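Local coordinates for VP1 (Polyomavirus HPyV6, PDB 4PCG), which serves as the major capsid protein of the virus, present here as its jelly-roll core assembled into pentamers, and probably takes part in attachment to host cells, at residues Ala45-Thr50 and Ala55-Cys60; Gly102-Arg105 and Pro110-Val113. All coordinates share one frame; numbering follows the deposited sequence.

Contact 1 (Ala45-Thr50 and Ala55-Cys60). With NA (sodium ion), chain L.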
# COMPACT_ATOMS: atom_id res chain seq x y z
N ALA B 45 -26.21 3.28 17.47
CA ALA B 45 -26.82 4.52 17.89
C ALA B 45 -25.76 5.62 17.77
O ALA B 45 -24.56 5.34 17.77
CB ALA B 45 -27.31 4.40 19.35
N PRO B 46 -26.20 6.88 17.67
CA PRO B 46 -25.23 7.97 17.59
C PRO B 46 -24.16 7.93 18.67
O PRO B 46 -24.44 7.68 19.86
CB PRO B 46 -26.09 9.21 17.75
CG PRO B 46 -27.40 8.80 17.20
CD PRO B 46 -27.58 7.39 17.64
N TYR B 47 -22.92 8.16 18.24
CA TYR B 47 -21.75 8.02 19.11
C TYR B 47 -21.51 9.34 19.79
O TYR B 47 -21.04 10.29 19.16
CB TYR B 47 -20.54 7.55 18.28
CG TYR B 47 -19.31 7.13 19.07
CD1 TYR B 47 -18.43 8.08 19.57
CD2 TYR B 47 -19.01 5.77 19.29
CE1 TYR B 47 -17.31 7.72 20.29
CE2 TYR B 47 -17.87 5.41 20.00
CZ TYR B 47 -17.03 6.39 20.50
OH TYR B 47 -15.88 6.06 21.19
N THR B 48 -21.83 9.44 21.06
CA THR B 48 -21.67 10.74 21.77
C THR B 48 -20.23 10.99 22.17
O THR B 48 -19.43 10.07 22.31
CB THR B 48 -22.56 10.84 23.01
OG1 THR B 48 -22.13 9.85 23.97
CG2 THR B 48 -24.02 10.60 22.60
N PHE B 49 -19.89 12.26 22.38
CA PHE B 49 -18.50 12.63 22.61
C PHE B 49 -18.19 12.80 24.08
O PHE B 49 -17.33 13.58 24.45
CB PHE B 49 -18.19 13.91 21.82
CG PHE B 49 -18.33 13.77 20.32
CD1 PHE B 49 -18.37 12.51 19.69
CD2 PHE B 49 -18.36 14.90 19.52
CE1 PHE B 49 -18.50 12.41 18.31
CE2 PHE B 49 -18.46 14.79 18.14
CZ PHE B 49 -18.54 13.56 17.54
N THR B 50 -18.92 12.07 24.93
CA THR B 50 -18.74 12.12 26.37
C THR B 50 -17.52 11.32 26.80
O THR B 50 -16.85 10.66 25.98
CB THR B 50 -19.96 11.50 27.09
OG1 THR B 50 -20.09 10.11 26.72
CG2 THR B 50 -21.24 12.25 26.74
N ALA B 55 -23.33 1.76 25.85
CA ALA B 55 -23.94 0.59 25.23
C ALA B 55 -24.85 1.10 24.10
O ALA B 55 -25.51 2.13 24.26
CB ALA B 55 -24.75 -0.17 26.25
N GLY B 56 -24.84 0.41 22.97
CA GLY B 56 -25.71 0.75 21.86
C GLY B 56 -24.97 1.49 20.76
O GLY B 56 -25.38 1.41 19.60
N SER B 57 -23.91 2.22 21.12
CA SER B 57 -23.12 2.98 20.14
C SER B 57 -21.72 2.42 19.93
O SER B 57 -21.07 2.76 18.96
CB SER B 57 -23.05 4.46 20.52
OG SER B 57 -22.43 4.64 21.78
N SER B 58 -21.26 1.56 20.84
CA SER B 58 -19.93 0.96 20.73
C SER B 58 -20.07 -0.47 20.20
O SER B 58 -20.87 -1.28 20.71
CB SER B 58 -19.22 1.00 22.08
OG SER B 58 -18.68 2.30 22.32
N LEU B 59 -19.32 -0.76 19.14
CA LEU B 59 -19.34 -2.07 18.53
C LEU B 59 -18.72 -3.11 19.50
O LEU B 59 -17.68 -2.85 20.14
CB LEU B 59 -18.58 -2.07 17.22
CG LEU B 59 -18.70 -3.35 16.35
CD1 LEU B 59 -20.13 -3.64 15.94
CD2 LEU B 59 -17.85 -3.26 15.10
N CYS B 60 -19.40 -4.25 19.65
CA CYS B 60 -18.89 -5.34 20.47
C CYS B 60 -18.51 -6.51 19.58
O CYS B 60 -18.97 -6.62 18.44
CB CYS B 60 -19.93 -5.77 21.50
SG CYS B 60 -20.30 -4.47 22.72
NA NA L . -20.10 8.52 24.82
O HOH W 1 -22.35 4.25 16.87
O HOH W 2 -22.85 7.12 22.60
O HOH W 3 -19.19 7.25 23.09

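Contact 2 (Gly102-Arg105 and Pro110-Val113)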
# COMPACT_ATOMS: atom_id res chain seq x y z
N GLY B 102 -25.10 10.37 4.52
CA GLY B 102 -25.27 11.83 4.59
C GLY B 102 -24.39 12.52 3.57
O GLY B 102 -23.78 11.86 2.70
N TYR B 103 -24.25 13.82 3.69
CA TYR B 103 -23.41 14.58 2.77
C TYR B 103 -22.54 15.61 3.50
O TYR B 103 -22.84 16.00 4.62
CB TYR B 103 -24.24 15.20 1.67
CG TYR B 103 -25.21 16.29 2.11
CD1 TYR B 103 -26.50 15.96 2.52
CD2 TYR B 103 -24.84 17.63 2.12
CE1 TYR B 103 -27.40 16.93 2.90
CE2 TYR B 103 -25.74 18.61 2.50
CZ TYR B 103 -27.02 18.25 2.91
OH TYR B 103 -27.92 19.19 3.31
N ILE B 104 -21.44 16.01 2.87
CA ILE B 104 -20.56 17.01 3.44
C ILE B 104 -20.90 18.32 2.76
O ILE B 104 -20.61 18.56 1.56
CB ILE B 104 -19.07 16.69 3.26
CG1 ILE B 104 -18.74 15.30 3.78
CG2 ILE B 104 -18.22 17.75 3.99
CD1 ILE B 104 -17.32 14.85 3.49
N ARG B 105 -21.56 19.20 3.52
CA ARG B 105 -22.06 20.42 2.93
C ARG B 105 -20.93 21.24 2.31
O ARG B 105 -21.07 21.75 1.20
CB ARG B 105 -22.82 21.24 3.98
CG ARG B 105 -23.37 22.56 3.49
CD ARG B 105 -24.30 23.16 4.54
NE ARG B 105 -25.67 22.67 4.39
CZ ARG B 105 -26.58 22.56 5.36
NH1 ARG B 105 -26.31 22.87 6.63
NH2 ARG B 105 -27.79 22.10 5.05
N PRO B 110 -21.35 13.38 -1.39
CA PRO B 110 -21.72 12.39 -0.39
C PRO B 110 -20.60 12.11 0.60
O PRO B 110 -19.43 12.15 0.24
CB PRO B 110 -22.01 11.14 -1.22
CG PRO B 110 -22.39 11.66 -2.53
CD PRO B 110 -21.59 12.90 -2.76
N ALA B 111 -20.96 11.81 1.84
CA ALA B 111 -19.98 11.66 2.90
C ALA B 111 -19.25 10.33 2.86
O ALA B 111 -18.07 10.24 3.19
CB ALA B 111 -20.66 11.81 4.25
N GLY B 112 -19.98 9.29 2.49
CA GLY B 112 -19.49 7.93 2.62
C GLY B 112 -19.14 7.50 4.04
O GLY B 112 -19.49 8.14 5.03
N VAL B 113 -18.45 6.39 4.11
CA VAL B 113 -17.95 5.90 5.39
C VAL B 113 -16.47 6.18 5.49
O VAL B 113 -15.69 5.98 4.53
CB VAL B 113 -18.30 4.41 5.63
CG1 VAL B 113 -17.93 3.56 4.45
CG2 VAL B 113 -17.65 3.91 6.92

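Contact 1 (Ala45-Thr50 and Ala55-Cys60)
Water 2 bridges Ser57 and the backbone of Pro46 and Thr48. Its oxygen lies 2.6 Å from Ser57 OG, accepts the N-H of Thr48 at 3.0 Å from N, and donates to Pro46 O over a longer 3.2 Å. Ser57 presents its hydroxyl to the water because OG sits between its own backbone N and carbonyl carbon (chi1 61°); CB meanwhile presses on Ala45 O and Pro46 O. OG also makes a weak hydrogen bond with Asp54 O. A second water joins the two main chains, donating to Ala45 O (2.6 Å) and to Ser57 O (2.9 Å). The direct link is Ala45 N to Gly56 O, 3.0 Å and fairly straight at 158°. Glycine suits the turn before Ser57: phi is 103°, where a beta carbon would crowd the carbonyl O of Ala55. Tyr47 lays its ring edge by CD2 against Ser57 O. Its OH bonds to Glu175 OE1 and Ser58 OG to Glu175 OE2, so the carboxylate bridges the two side chains; Tyr47 OH also bonds to Gly99 N of a neighbouring subunit. Within this BC loop of the jelly roll, Thr48 OG1 and Thr50 OG1 bind the sodium ion at 2.6 and 2.5 Å, joined by Asp54 OD2, Thr52 O and water 3. That water lies over one face of the Tyr47 ring, toward its rim, and donates to Thr48 O. All five ligands are oxygens, as suits a hard alkali cation, and the Asp54 carboxylate probably offsets its charge. The sodium should polarise water 3 and strengthen its bond to Thr48 O. The two segments are joined chiefly by main-chain and water-mediated bonds, while the ion ties Thr48 and Thr50 to Thr52 and Asp54 of the intervening loop.

Contact 2 (Gly102-Arg105 and Pro110-Val113)
Gly102 and Ala111 meet at the base of a small antiparallel beta hairpin in the loop between strands 79-93 and 117-124, well out from the centre of the chain. Ala111 N donates to Gly102 O at 2.9 Å, nearly straight at 166°, though the donor stands 35° out of the carbonyl plane. Gly102 has a positive phi that would crowd a beta carbon against the preceding carbonyl O. Next to it Tyr103 and Pro110 form a non-hydrogen-bonded pair, CA to CA 4.2 Å, a place that suits proline because no N-H is asked of it here. This is the DE loop of the viral jelly roll, which projects from the sandwich and meets an adjoining subunit of the pentamer. There the side chains of Tyr103 and Pro110, which diverge across the hairpin, both reach Phe49 of a neighbouring subunit, the tyrosine by stacking its ring. Ile104 packs alongside Ala111: with CG1 anti to its own carbonyl carbon (chi1 -53°), CG1 comes within 3.9 Å of Ala111 CA and 4.0 Å of CB. The small methyl of Ala111 fits between this isoleucine and the main chain of Gly102, touching Gly102 O, and on the same chain it also packs on Thr246.

In the fold
From the N terminus, the chain leaves strand 9-27, enters the BC loop and makes contact 1, which closes a loop that contains the short strand 52-53 before strand 62-67 begins. It then runs through strand 79-93 into the DE loop, where contact 2 closes a hairpin ahead of strand 117-124. The two follow in series, neither nested nor crossed, with centres about 20 Å apart and nearest atoms about 11 Å apart. Within one chain both border the HI loop, contact 1 through Tyr241 and contact 2 through Asn244 and Thr246. They meet between subunits: in the pentamer, 45-50 of one copy lies against 102-105 and 110-113 of a neighbouring copy.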